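PDB 5JKQ: PfVFT1 from Plasmodium falciparum, which probably binds a small solute in the cleft between two lobes, in the manner of a Venus flytrap solute-binding protein. Local coordinates for residues A[14-19]-A[70-75]; A[78-83]-A[109-114]; A[133-138]-A[142-147]; A[150-155]-A[211-216]. The protein carries 3 engineered substitutions. One frame throughout, in Å; residues are numbered along the deposited sequence.

Interaction 1 of 4, residues A[14-19]-A[70-75]; sequences KRLIDI and SEIIKK
Segments 14-19 and 70-75, each part of a helix, meet mainly through Arg15, Leu16, Ser70 and Ile72; they run at 73° to one another with their short axes 11.1 Å apart at closest approach. The backbones stay well separated, the nearest alpha carbons, Leu16 CA and Ser70 CA, standing 8.9 Å from each other, and the contact is made by side-chain ends. The apolar half is a meeting of methyls: Leu16 CD1 lies 3.9 Å from Ile72 CD1, the two side chains crossing at about a right angle. Alongside it, Arg15 extends with CG anti to its own nitrogen (chi1 -169°) and bends at chi3, which presents the edge of the guanidinium to Ser70, NH2 lying 2.9 Å from Ser70 OG. The firmer polar partners lie just outside: Arg15 NE forms a salt bridge with Asp67, and Ser70 OG is bonded to Ile65 O and Asp67. The arrangement is helix-helix packing, in which helix 14-29 rests against helix 68-75 on the outer flank of one lobe of the Venus flytrap fold.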
loop_
_atom_site.group_PDB
_atom_site.type_symbol
_atom_site.label_atom_id
_atom_site.label_comp_id
_atom_site.label_asym_id
_atom_site.label_seq_id
_atom_site.Cartn_x
_atom_site.Cartn_y
_atom_site.Cartn_z
ATOM N N LYS A 14 1.424 8.156 -18.270
ATOM C CA LYS A 14 1.994 9.296 -17.556
ATOM C C LYS A 14 0.914 10.253 -17.063
ATOM O O LYS A 14 0.883 10.611 -15.885
ATOM C CB LYS A 14 2.980 10.054 -18.443
ATOM C CG LYS A 14 3.883 11.005 -17.662
ATOM C CD LYS A 14 4.035 12.334 -18.371
ATOM C CE LYS A 14 4.934 13.291 -17.612
ATOM N NZ LYS A 14 4.386 13.651 -16.272
ATOM N N ARG A 15 0.033 10.671 -17.965
ATOM C CA ARG A 15 -1.029 11.602 -17.610
ATOM C C ARG A 15 -2.033 10.949 -16.659
ATOM O O ARG A 15 -2.606 11.618 -15.800
ATOM C CB ARG A 15 -1.734 12.108 -18.868
ATOM C CG ARG A 15 -2.672 13.277 -18.626
ATOM C CD ARG A 15 -2.980 13.999 -19.926
ATOM N NE ARG A 15 -3.610 13.116 -20.912
ATOM C CZ ARG A 15 -4.820 13.295 -21.441
ATOM N NH1 ARG A 15 -5.575 14.336 -21.101
ATOM N NH2 ARG A 15 -5.279 12.422 -22.327
ATOM N N LEU A 16 -2.235 9.645 -16.817
ATOM C CA LEU A 16 -3.098 8.890 -15.915
ATOM C C LEU A 16 -2.535 8.916 -14.494
ATOM O O LEU A 16 -3.275 9.082 -13.528
ATOM C CB LEU A 16 -3.255 7.446 -16.405
ATOM C CG LEU A 16 -3.864 6.426 -15.437
ATOM C CD1 LEU A 16 -5.281 6.820 -15.033
ATOM C CD2 LEU A 16 -3.845 5.033 -16.057
ATOM N N ILE A 17 -1.219 8.762 -14.378
ATOM C CA ILE A 17 -0.555 8.780 -13.079
ATOM C C ILE A 17 -0.614 10.173 -12.458
ATOM O O ILE A 17 -0.801 10.313 -11.250
ATOM C CB ILE A 17 0.920 8.326 -13.202
ATOM C CG1 ILE A 17 0.982 6.849 -13.585
ATOM C CG2 ILE A 17 1.684 8.527 -11.890
ATOM C CD1 ILE A 17 2.293 6.433 -14.200
ATOM N N ASP A 18 -0.461 11.199 -13.287
ATOM C CA ASP A 18 -0.421 12.572 -12.796
ATOM C C ASP A 18 -1.783 13.040 -12.289
ATOM O O ASP A 18 -1.879 13.620 -11.208
ATOM C CB ASP A 18 0.077 13.517 -13.891
ATOM C CG ASP A 18 1.513 13.235 -14.293
ATOM O OD1 ASP A 18 2.278 12.710 -13.456
ATOM O OD2 ASP A 18 1.879 13.544 -15.446
ATOM N N ILE A 19 -2.835 12.798 -13.066
ATOM C CA ILE A 19 -4.170 13.200 -12.647
ATOM C C ILE A 19 -4.591 12.371 -11.437
ATOM O O ILE A 19 -5.336 12.838 -10.577
ATOM C CB ILE A 19 -5.198 13.053 -13.792
ATOM C CG1 ILE A 19 -6.458 13.862 -13.476
ATOM C CG2 ILE A 19 -5.529 11.579 -14.063
ATOM C CD1 ILE A 19 -7.282 14.204 -14.699
ATOM N N SER A 70 -6.909 9.082 -22.379
ATOM C CA SER A 70 -7.821 9.408 -23.470
ATOM C C SER A 70 -8.779 8.254 -23.760
ATOM O O SER A 70 -9.927 8.477 -24.146
ATOM C CB SER A 70 -7.039 9.771 -24.730
ATOM O OG SER A 70 -6.485 11.071 -24.623
ATOM N N GLU A 71 -8.309 7.024 -23.575
ATOM C CA GLU A 71 -9.165 5.855 -23.739
ATOM C C GLU A 71 -10.219 5.825 -22.635
ATOM O O GLU A 71 -11.402 5.596 -22.894
ATOM C CB GLU A 71 -8.340 4.565 -23.715
ATOM C CG GLU A 71 -7.275 4.485 -24.799
ATOM C CD GLU A 71 -6.464 3.204 -24.726
ATOM O OE1 GLU A 71 -6.814 2.318 -23.918
ATOM O OE2 GLU A 71 -5.475 3.084 -25.479
ATOM N N ILE A 72 -9.774 6.063 -21.406
ATOM C CA ILE A 72 -10.663 6.105 -20.250
ATOM C C ILE A 72 -11.728 7.181 -20.441
ATOM O O ILE A 72 -12.901 6.964 -20.136
ATOM C CB ILE A 72 -9.866 6.369 -18.950
ATOM C CG1 ILE A 72 -8.974 5.170 -18.634
ATOM C CG2 ILE A 72 -10.796 6.634 -17.760
ATOM C CD1 ILE A 72 -7.830 5.489 -17.699
ATOM N N ILE A 73 -11.312 8.332 -20.959
ATOM C CA ILE A 73 -12.208 9.469 -21.147
ATOM C C ILE A 73 -13.292 9.167 -22.179
ATOM O O ILE A 73 -14.465 9.474 -21.963
ATOM C CB ILE A 73 -11.421 10.732 -21.575
ATOM C CG1 ILE A 73 -10.580 11.236 -20.404
ATOM C CG2 ILE A 73 -12.361 11.856 -22.027
ATOM C CD1 ILE A 73 -9.535 12.264 -20.787
ATOM N N LYS A 74 -12.902 8.566 -23.299
ATOM C CA LYS A 74 -13.841 8.294 -24.382
ATOM C C LYS A 74 -14.896 7.266 -23.979
ATOM O O LYS A 74 -16.060 7.380 -24.362
ATOM C CB LYS A 74 -13.090 7.821 -25.626
ATOM C CG LYS A 74 -12.411 8.952 -26.386
ATOM C CD LYS A 74 -11.416 8.431 -27.412
ATOM C CE LYS A 74 -10.845 9.565 -28.250
ATOM N NZ LYS A 74 -9.506 9.234 -28.819
ATOM N N LYS A 75 -14.488 6.269 -23.198
ATOM C CA LYS A 75 -15.404 5.222 -22.754
ATOM C C LYS A 75 -16.081 5.563 -21.427
ATOM O O LYS A 75 -17.001 4.862 -21.006
ATOM C CB LYS A 75 -14.659 3.892 -22.624
ATOM C CG LYS A 75 -14.578 3.097 -23.920
ATOM C CD LYS A 75 -13.150 2.693 -24.251
ATOM C CE LYS A 75 -12.576 1.728 -23.220
ATOM N NZ LYS A 75 -11.160 1.370 -23.520
#

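Interaction 2 of 4, residues A[78-83]-A[109-114]; sequences VKIGAL and IIWETI
Val78 and Trp111 approach from opposite directions, and the conformation of each decides how a small branched residue can cover a large flat one. With chi1 at 57°, Val78 CG1 sits between its backbone nitrogen and carbonyl carbon, the more crowded position, and is thereby lowered onto the indole, which Trp111 projects with CG anti to its carbonyl carbon (chi1 -82°). It lies 3.9 Å from the centroid of the five-membered ring of Trp111 and only 14° off the normal, a CH-pi contact over the face. The other branch, Val78 CG2, reaches across to the six-membered ring, 3.6 Å from Trp111 CZ2, so that both methyls are used. On the opposite face of the indole, Ile114 CD1 from the next helical turn lies 3.6 Å above the plane, offset toward the rim; the ring is thus held between two aliphatic groups. Ile80 adds a looser, oblique approach, its CD1 lying 4.3 Å from Trp111 NE1. That buried nitrogen has no hydrogen-bonding partner in the model. Within the helix, Ile109 O receives both Thr113 N and Thr113 OG1, the hydroxyl at 2.7 Å. Helix 102-118 links parallel neighbours 77-83 and 126-132 in a beta-alpha-beta crossover, and Trp111 also touches Leu16 of helix 14-29, Ile127 of strand 126-132 and Met146 of strand 146-147.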
loop_
_atom_site.group_PDB
_atom_site.type_symbol
_atom_site.label_atom_id
_atom_site.label_comp_id
_atom_site.label_asym_id
_atom_site.label_seq_id
_atom_site.Cartn_x
_atom_site.Cartn_y
_atom_site.Cartn_z
ATOM N N VAL A 78 -12.841 3.183 -16.368
ATOM C CA VAL A 78 -11.495 2.724 -16.047
ATOM C C VAL A 78 -11.567 1.298 -15.503
ATOM O O VAL A 78 -12.466 0.964 -14.731
ATOM C CB VAL A 78 -10.802 3.650 -15.020
ATOM C CG1 VAL A 78 -11.630 3.771 -13.743
ATOM C CG2 VAL A 78 -9.387 3.156 -14.714
ATOM N N LYS A 79 -10.621 0.464 -15.926
ATOM C CA LYS A 79 -10.544 -0.920 -15.473
ATOM C C LYS A 79 -9.449 -1.082 -14.422
ATOM O O LYS A 79 -8.274 -0.845 -14.703
ATOM C CB LYS A 79 -10.275 -1.859 -16.650
ATOM C CG LYS A 79 -11.255 -1.726 -17.803
ATOM C CD LYS A 79 -10.897 -2.691 -18.921
ATOM C CE LYS A 79 -11.535 -2.299 -20.242
ATOM N NZ LYS A 79 -10.682 -2.702 -21.397
ATOM N N ILE A 80 -9.846 -1.484 -13.216
ATOM C CA ILE A 80 -8.910 -1.671 -12.111
ATOM C C ILE A 80 -8.747 -3.158 -11.819
ATOM O O ILE A 80 -9.710 -3.923 -11.875
ATOM C CB ILE A 80 -9.376 -0.927 -10.830
ATOM C CG1 ILE A 80 -9.184 0.583 -10.984
ATOM C CG2 ILE A 80 -8.581 -1.369 -9.603
ATOM C CD1 ILE A 80 -10.210 1.264 -11.839
ATOM N N GLY A 81 -7.516 -3.553 -11.509
ATOM C CA GLY A 81 -7.203 -4.934 -11.195
ATOM C C GLY A 81 -6.956 -5.142 -9.714
ATOM O O GLY A 81 -6.304 -4.326 -9.061
ATOM N N ALA A 82 -7.484 -6.241 -9.185
ATOM C CA ALA A 82 -7.257 -6.616 -7.795
ATOM C C ALA A 82 -7.184 -8.134 -7.671
ATOM O O ALA A 82 -7.674 -8.854 -8.538
ATOM C CB ALA A 82 -8.356 -6.059 -6.909
ATOM N N LEU A 83 -6.561 -8.616 -6.600
ATOM C CA LEU A 83 -6.471 -10.052 -6.349
ATOM C C LEU A 83 -7.854 -10.620 -6.043
ATOM O O LEU A 83 -8.626 -10.015 -5.300
ATOM C CB LEU A 83 -5.512 -10.338 -5.190
ATOM C CG LEU A 83 -4.056 -9.909 -5.384
ATOM C CD1 LEU A 83 -3.312 -9.960 -4.060
ATOM C CD2 LEU A 83 -3.359 -10.785 -6.415
ATOM N N ILE A 109 -13.444 7.418 -4.473
ATOM C CA ILE A 109 -13.370 8.861 -4.272
ATOM C C ILE A 109 -12.259 9.482 -5.124
ATOM O O ILE A 109 -12.348 10.647 -5.507
ATOM C CB ILE A 109 -13.152 9.227 -2.786
ATOM C CG1 ILE A 109 -11.875 8.577 -2.243
ATOM C CG2 ILE A 109 -14.374 8.818 -1.969
ATOM C CD1 ILE A 109 -11.490 9.042 -0.857
ATOM N N ILE A 110 -11.223 8.706 -5.429
ATOM C CA ILE A 110 -10.152 9.200 -6.291
ATOM C C ILE A 110 -10.711 9.472 -7.680
ATOM O O ILE A 110 -10.448 10.523 -8.262
ATOM C CB ILE A 110 -8.969 8.205 -6.366
ATOM C CG1 ILE A 110 -8.132 8.307 -5.090
ATOM C CG2 ILE A 110 -8.072 8.490 -7.585
ATOM C CD1 ILE A 110 -7.050 7.245 -4.961
ATOM N N TRP A 111 -11.498 8.532 -8.199
ATOM C CA TRP A 111 -12.048 8.659 -9.544
ATOM C C TRP A 111 -13.296 9.535 -9.581
ATOM O O TRP A 111 -13.640 10.082 -10.628
ATOM C CB TRP A 111 -12.347 7.276 -10.125
ATOM C CG TRP A 111 -11.112 6.644 -10.683
ATOM C CD1 TRP A 111 -10.372 5.645 -10.120
ATOM C CD2 TRP A 111 -10.451 6.995 -11.903
ATOM N NE1 TRP A 111 -9.296 5.345 -10.922
ATOM C CE2 TRP A 111 -9.323 6.160 -12.022
ATOM C CE3 TRP A 111 -10.707 7.930 -12.910
ATOM C CZ2 TRP A 111 -8.452 6.234 -13.109
ATOM C CZ3 TRP A 111 -9.842 8.000 -13.988
ATOM C CH2 TRP A 111 -8.729 7.157 -14.078
ATOM N N GLU A 112 -13.968 9.676 -8.442
ATOM C CA GLU A 112 -15.040 10.658 -8.323
ATOM C C GLU A 112 -14.450 12.058 -8.449
ATOM O O GLU A 112 -15.019 12.929 -9.107
ATOM C CB GLU A 112 -15.782 10.505 -6.993
ATOM C CG GLU A 112 -16.771 9.346 -6.967
ATOM C CD GLU A 112 -17.268 9.014 -5.569
ATOM O OE1 GLU A 112 -16.971 9.777 -4.625
ATOM O OE2 GLU A 112 -17.958 7.983 -5.415
ATOM N N THR A 113 -13.296 12.254 -7.818
ATOM C CA THR A 113 -12.586 13.525 -7.867
ATOM C C THR A 113 -12.064 13.788 -9.278
ATOM O O THR A 113 -12.158 14.906 -9.787
ATOM C CB THR A 113 -11.409 13.546 -6.865
ATOM O OG1 THR A 113 -11.898 13.280 -5.543
ATOM C CG2 THR A 113 -10.702 14.893 -6.876
ATOM N N ILE A 114 -11.518 12.752 -9.905
ATOM C CA ILE A 114 -11.021 12.858 -11.271
ATOM C C ILE A 114 -12.172 13.184 -12.217
ATOM O O ILE A 114 -12.033 14.016 -13.117
ATOM C CB ILE A 114 -10.317 11.552 -11.716
ATOM C CG1 ILE A 114 -8.989 11.402 -10.974
ATOM C CG2 ILE A 114 -10.053 11.543 -13.226
ATOM C CD1 ILE A 114 -8.414 10.000 -11.005
#

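Interaction 3 of 4, residues A[133-138]-A[142-147]; sequences DNVFVA and KDIHMT. With SO4 (sulfate ion), chain E.
Val135 meets both Ile144 and Thr147 with a single methyl, CG1, placed anti to its backbone nitrogen (chi1 -176°). Ile144 CD1 comes to 3.5 Å from Val135 CG1, the two side chains at about a right angle, while Thr147 CG2 lies 3.8 Å from the same Val135 methyl. Ile144 CD1 also reaches Ala138 CB, and so lies against the short helix at both residues. Thr147 OG1 is bonded to Tyr279 N, and its CG2 faces Val135. The reversal that brings the segments together is a Schellman motif: Lys142 takes a positive phi of 63°, and Asp143 N donates back to Ala138 O at 2.9 Å. The helix itself links the parallel strands 126-132 and 146-147, which flank strand 77-83, in a beta-alpha-beta unit. At its other end Asn134 is the N-cap, its OD1 accepting from Val137 N at 2.9 Å, with the donor well above the carbonyl plane. Asn134 ND2 is in turn held by Val158 O. A sulfate ion, probably from the crystallisation liquor, rests against the backbone just before the helix: Asp133 N donates to its O3 at 2.7 Å and Asn134 N to its O1 at 3.0 Å, both nearly straight. Farther out, Phe136 meets Tyr279 edge-to-face, and Tyr132 of strand 126-132 packs against Ala138, Asp143 and Ile144.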
loop_
_atom_site.group_PDB
_atom_site.type_symbol
_atom_site.label_atom_id
_atom_site.label_comp_id
_atom_site.label_asym_id
_atom_site.label_seq_id
_atom_site.Cartn_x
_atom_site.Cartn_y
_atom_site.Cartn_z
ATOM N N ASP A 133 -5.526 -13.649 -10.441
ATOM C CA ASP A 133 -4.583 -14.260 -9.510
ATOM C C ASP A 133 -3.273 -13.477 -9.534
ATOM O O ASP A 133 -2.723 -13.140 -8.485
ATOM C CB ASP A 133 -4.339 -15.730 -9.860
ATOM C CG ASP A 133 -5.503 -16.627 -9.471
ATOM O OD1 ASP A 133 -6.089 -16.413 -8.388
ATOM O OD2 ASP A 133 -5.835 -17.547 -10.249
ATOM N N ASN A 134 -2.784 -13.198 -10.739
ATOM C CA ASN A 134 -1.637 -12.315 -10.934
ATOM C C ASN A 134 -2.093 -11.038 -11.635
ATOM O O ASN A 134 -2.314 -11.025 -12.848
ATOM C CB ASN A 134 -0.540 -13.016 -11.745
ATOM C CG ASN A 134 0.756 -12.217 -11.804
ATOM O OD1 ASN A 134 0.746 -10.991 -11.927
ATOM N ND2 ASN A 134 1.882 -12.916 -11.719
ATOM N N VAL A 135 -2.235 -9.966 -10.864
ATOM C CA VAL A 135 -2.737 -8.704 -11.392
ATOM C C VAL A 135 -1.677 -8.020 -12.250
ATOM O O VAL A 135 -2.004 -7.322 -13.209
ATOM C CB VAL A 135 -3.177 -7.753 -10.257
ATOM C CG1 VAL A 135 -3.800 -6.482 -10.821
ATOM C CG2 VAL A 135 -4.166 -8.450 -9.337
ATOM N N PHE A 136 -0.408 -8.231 -11.913
ATOM C CA PHE A 136 0.685 -7.580 -12.628
ATOM C C PHE A 136 0.829 -8.112 -14.055
ATOM O O PHE A 136 1.326 -7.410 -14.936
ATOM C CB PHE A 136 1.999 -7.755 -11.862
ATOM C CG PHE A 136 2.002 -7.099 -10.508
ATOM C CD1 PHE A 136 1.823 -5.731 -10.387
ATOM C CD2 PHE A 136 2.188 -7.850 -9.359
ATOM C CE1 PHE A 136 1.823 -5.124 -9.145
ATOM C CE2 PHE A 136 2.192 -7.247 -8.114
ATOM C CZ PHE A 136 2.009 -5.883 -8.007
ATOM N N VAL A 137 0.395 -9.349 -14.280
ATOM C CA VAL A 137 0.386 -9.925 -15.620
ATOM C C VAL A 137 -0.709 -9.258 -16.446
ATOM O O VAL A 137 -0.481 -8.852 -17.586
ATOM C CB VAL A 137 0.174 -11.462 -15.576
ATOM C CG1 VAL A 137 -0.469 -11.989 -16.863
ATOM C CG2 VAL A 137 1.496 -12.164 -15.320
ATOM N N ALA A 138 -1.894 -9.142 -15.854
ATOM C CA ALA A 138 -3.025 -8.501 -16.513
ATOM C C ALA A 138 -2.695 -7.052 -16.847
ATOM O O ALA A 138 -3.114 -6.530 -17.882
ATOM C CB ALA A 138 -4.261 -8.577 -15.635
ATOM N N LYS A 142 -2.358 -5.259 -20.576
ATOM C CA LYS A 142 -3.345 -4.220 -20.871
ATOM C C LYS A 142 -4.787 -4.704 -20.716
ATOM O O LYS A 142 -5.692 -4.190 -21.374
ATOM C CB LYS A 142 -3.144 -3.675 -22.290
ATOM C CG LYS A 142 -1.718 -3.259 -22.609
ATOM C CD LYS A 142 -1.672 -2.291 -23.787
ATOM C CE LYS A 142 -2.151 -2.933 -25.083
ATOM N NZ LYS A 142 -2.368 -1.921 -26.157
ATOM N N ASP A 143 -4.999 -5.692 -19.853
ATOM C CA ASP A 143 -6.353 -6.093 -19.479
ATOM C C ASP A 143 -6.950 -5.066 -18.521
ATOM O O ASP A 143 -8.169 -4.958 -18.388
ATOM C CB ASP A 143 -6.354 -7.479 -18.833
ATOM C CG ASP A 143 -5.953 -8.576 -19.799
ATOM O OD1 ASP A 143 -6.400 -8.537 -20.965
ATOM O OD2 ASP A 143 -5.185 -9.475 -19.395
ATOM N N ILE A 144 -6.074 -4.312 -17.863
ATOM C CA ILE A 144 -6.480 -3.287 -16.910
ATOM C C ILE A 144 -5.638 -2.032 -17.098
ATOM O O ILE A 144 -4.519 -2.097 -17.608
ATOM C CB ILE A 144 -6.343 -3.785 -15.454
ATOM C CG1 ILE A 144 -4.955 -4.401 -15.240
ATOM C CG2 ILE A 144 -7.443 -4.789 -15.140
ATOM C CD1 ILE A 144 -4.665 -4.840 -13.817
ATOM N N HIS A 145 -6.186 -0.891 -16.696
ATOM C CA HIS A 145 -5.448 0.365 -16.717
ATOM C C HIS A 145 -4.645 0.534 -15.429
ATOM O O HIS A 145 -3.628 1.231 -15.405
ATOM C CB HIS A 145 -6.404 1.547 -16.893
ATOM C CG HIS A 145 -7.282 1.442 -18.102
ATOM N ND1 HIS A 145 -8.640 1.668 -18.056
ATOM C CD2 HIS A 145 -6.993 1.143 -19.391
ATOM C CE1 HIS A 145 -9.152 1.508 -19.262
ATOM N NE2 HIS A 145 -8.173 1.191 -20.092
HETATM N N MSE A 146 -5.104 -0.128 -14.369
HETATM C CA MSE A 146 -4.589 0.090 -13.022
HETATM C C MSE A 146 -4.706 -1.120 -12.122
HETATM O O MSE A 146 -5.617 -1.932 -12.276
HETATM C CB MSE A 146 -5.353 1.217 -12.342
HETATM C CG MSE A 146 -4.885 2.599 -12.632
HETATM SE SE MSE A 146 -5.999 3.806 -11.598
HETATM C CE MSE A 146 -4.963 3.818 -9.950
ATOM N N THR A 147 -3.810 -1.202 -11.146
ATOM C CA THR A 147 -4.009 -2.078 -10.004
ATOM C C THR A 147 -4.755 -1.289 -8.937
ATOM O O THR A 147 -4.822 -0.060 -8.999
ATOM C CB THR A 147 -2.682 -2.598 -9.423
ATOM O OG1 THR A 147 -1.971 -1.516 -8.808
ATOM C CG2 THR A 147 -1.824 -3.232 -10.509
HETATM S S SO4 E . -5.267 -15.010 -13.618
HETATM O O1 SO4 E . -4.217 -14.089 -13.188
HETATM O O2 SO4 E . -5.800 -14.584 -14.909
HETATM O O3 SO4 E . -6.350 -15.023 -12.638
HETATM O O4 SO4 E . -4.704 -16.352 -13.741
#

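Interaction 4 of 4, residues A[150-155]-A[211-216]; sequences YFLSNS and TEANCN
Leu152 and Ala213 form the closer-knit, apolar part of a sparse contact. Leu152 holds CG anti to its carbonyl carbon (chi1 -58°), directing CD1 to Ala213 CB at 4.2 Å; even this is not tight, and no hydrogen bond passes between the segments. At the looser, more exposed side, Asn154 and Asn216 bring two amide nitrogens to 4.2 Å, Asn154 ND2 facing Asn216 ND2 without bonding. Order is instead concentrated inside each partner. Residues 152-155 make a type I beta turn, in which Ser155 OG donates to Leu152 O at 2.6 Å, and the same carbonyl is bonded to the hydroxyl of Tyr279. Across the interface, Thr211 and Asn214 make a capping box that starts the helix: Asn214 N donates to Thr211 OG1 at 3.1 Å, and Thr211 N returns a weak bond to Asn214 OD1. One turn of the helix is also tied by the disulfide from Cys215 to Cys209 at the end of strand 206-209. The contact joins different parts of the bi-lobed fold: the loop after strand 146-147, where Leu152 further rests on Thr274 and His276 of the long strand 265-281, and helix 212-222, which links parallel strands 206-209 and 227-229 in a beta-alpha-beta unit.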
loop_
_atom_site.group_PDB
_atom_site.type_symbol
_atom_site.label_atom_id
_atom_site.label_comp_id
_atom_site.label_asym_id
_atom_site.label_seq_id
_atom_site.Cartn_x
_atom_site.Cartn_y
_atom_site.Cartn_z
ATOM N N TYR A 150 -4.146 -0.835 -2.806
ATOM C CA TYR A 150 -3.728 -1.500 -1.573
ATOM C C TYR A 150 -2.402 -2.237 -1.720
ATOM O O TYR A 150 -1.768 -2.575 -0.722
ATOM C CB TYR A 150 -4.813 -2.471 -1.073
ATOM C CG TYR A 150 -5.121 -3.666 -1.958
ATOM C CD1 TYR A 150 -4.192 -4.682 -2.154
ATOM C CD2 TYR A 150 -6.369 -3.801 -2.556
ATOM C CE1 TYR A 150 -4.483 -5.776 -2.946
ATOM C CE2 TYR A 150 -6.669 -4.893 -3.346
ATOM C CZ TYR A 150 -5.725 -5.877 -3.538
ATOM O OH TYR A 150 -6.019 -6.966 -4.323
ATOM N N PHE A 151 -1.984 -2.480 -2.958
ATOM C CA PHE A 151 -0.765 -3.241 -3.213
ATOM C C PHE A 151 0.446 -2.605 -2.549
ATOM O O PHE A 151 0.578 -1.382 -2.514
ATOM C CB PHE A 151 -0.527 -3.378 -4.716
ATOM C CG PHE A 151 -1.440 -4.366 -5.376
ATOM C CD1 PHE A 151 -1.110 -5.710 -5.413
ATOM C CD2 PHE A 151 -2.633 -3.957 -5.943
ATOM C CE1 PHE A 151 -1.952 -6.624 -6.011
ATOM C CE2 PHE A 151 -3.477 -4.867 -6.542
ATOM C CZ PHE A 151 -3.136 -6.201 -6.576
ATOM N N LEU A 152 1.322 -3.447 -2.011
ATOM C CA LEU A 152 2.517 -2.977 -1.322
ATOM C C LEU A 152 3.444 -2.225 -2.267
ATOM O O LEU A 152 3.524 -2.534 -3.457
ATOM C CB LEU A 152 3.265 -4.152 -0.688
ATOM C CG LEU A 152 2.482 -4.995 0.323
ATOM C CD1 LEU A 152 3.356 -6.118 0.851
ATOM C CD2 LEU A 152 1.960 -4.141 1.470
ATOM N N SER A 153 4.147 -1.239 -1.723
ATOM C CA SER A 153 5.109 -0.461 -2.490
ATOM C C SER A 153 6.369 -1.274 -2.783
ATOM O O SER A 153 7.198 -0.871 -3.598
ATOM C CB SER A 153 5.472 0.820 -1.735
ATOM O OG SER A 153 4.325 1.628 -1.530
ATOM N N ASN A 154 6.498 -2.419 -2.116
ATOM C CA ASN A 154 7.668 -3.281 -2.254
ATOM C C ASN A 154 7.317 -4.595 -2.957
ATOM O O ASN A 154 8.021 -5.595 -2.814
ATOM C CB ASN A 154 8.268 -3.558 -0.871
ATOM C CG ASN A 154 9.691 -4.086 -0.938
ATOM O OD1 ASN A 154 10.389 -3.909 -1.937
ATOM N ND2 ASN A 154 10.128 -4.737 0.135
ATOM N N SER A 155 6.233 -4.584 -3.728
ATOM C CA SER A 155 5.720 -5.802 -4.354
ATOM C C SER A 155 6.652 -6.346 -5.429
ATOM O O SER A 155 7.312 -5.587 -6.138
ATOM C CB SER A 155 4.340 -5.549 -4.967
ATOM O OG SER A 155 3.410 -5.123 -3.988
ATOM N N THR A 211 3.486 -10.937 9.213
ATOM C CA THR A 211 3.542 -10.891 7.756
ATOM C C THR A 211 4.976 -10.683 7.290
ATOM O O THR A 211 5.842 -10.291 8.073
ATOM C CB THR A 211 2.666 -9.759 7.182
ATOM O OG1 THR A 211 3.269 -8.491 7.470
ATOM C CG2 THR A 211 1.260 -9.804 7.768
ATOM N N GLU A 212 5.221 -10.942 6.010
ATOM C CA GLU A 212 6.533 -10.707 5.421
ATOM C C GLU A 212 6.872 -9.220 5.450
ATOM O O GLU A 212 8.024 -8.839 5.669
ATOM C CB GLU A 212 6.577 -11.234 3.985
ATOM C CG GLU A 212 7.942 -11.123 3.323
ATOM C CD GLU A 212 7.971 -11.737 1.934
ATOM O OE1 GLU A 212 6.889 -11.906 1.332
ATOM O OE2 GLU A 212 9.075 -12.054 1.447
ATOM N N ALA A 213 5.862 -8.384 5.232
ATOM C CA ALA A 213 6.054 -6.939 5.198
ATOM C C ALA A 213 6.501 -6.405 6.556
ATOM O O ALA A 213 7.255 -5.435 6.625
ATOM C CB ALA A 213 4.776 -6.247 4.756
ATOM N N ASN A 214 6.030 -7.032 7.632
ATOM C CA ASN A 214 6.441 -6.644 8.979
ATOM C C ASN A 214 7.945 -6.826 9.167
ATOM O O ASN A 214 8.635 -5.916 9.629
ATOM C CB ASN A 214 5.694 -7.456 10.044
ATOM C CG ASN A 214 4.238 -7.034 10.214
ATOM O OD1 ASN A 214 3.357 -7.883 10.362
ATOM N ND2 ASN A 214 3.979 -5.729 10.211
ATOM N N CYS A 215 8.447 -8.005 8.813
ATOM C CA CYS A 215 9.869 -8.300 8.942
ATOM C C CYS A 215 10.716 -7.446 8.004
ATOM O O CYS A 215 11.841 -7.074 8.343
ATOM C CB CYS A 215 10.136 -9.783 8.676
ATOM S SG CYS A 215 9.966 -10.832 10.140
ATOM N N ASN A 216 10.178 -7.132 6.831
ATOM C CA ASN A 216 10.901 -6.324 5.855
ATOM C C ASN A 216 11.165 -4.909 6.362
ATOM O O ASN A 216 12.233 -4.348 6.122
ATOM C CB ASN A 216 10.129 -6.265 4.534
ATOM C CG ASN A 216 10.569 -7.336 3.551
ATOM O OD1 ASN A 216 11.758 -7.626 3.419
ATOM N ND2 ASN A 216 9.607 -7.930 2.852
#

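In the fold
Interactions 1, 2 and 3 are buried contacts gathered on the same side of the chain's centre, whereas interaction 4 is a surface contact. Interactions 1 and 2 share a core: Leu16 and Ile72 both reach the Trp111 ring, and helix 68-75 leads straight into strand 77-83. Interactions 2 and 3 reach neighbouring strands of one parallel sheet, joined by backbone bonds such as Gly81 N to Met146 O. Aliphatic and aromatic packing dominates the first two, although Arg15 brings charge to interaction 1; interaction 3 adds a side-chain cap at the start of its helix and a backbone Schellman closure at its end. Interaction 4 has few direct contacts, yet Phe151 ties its loop to Val135 and Phe136.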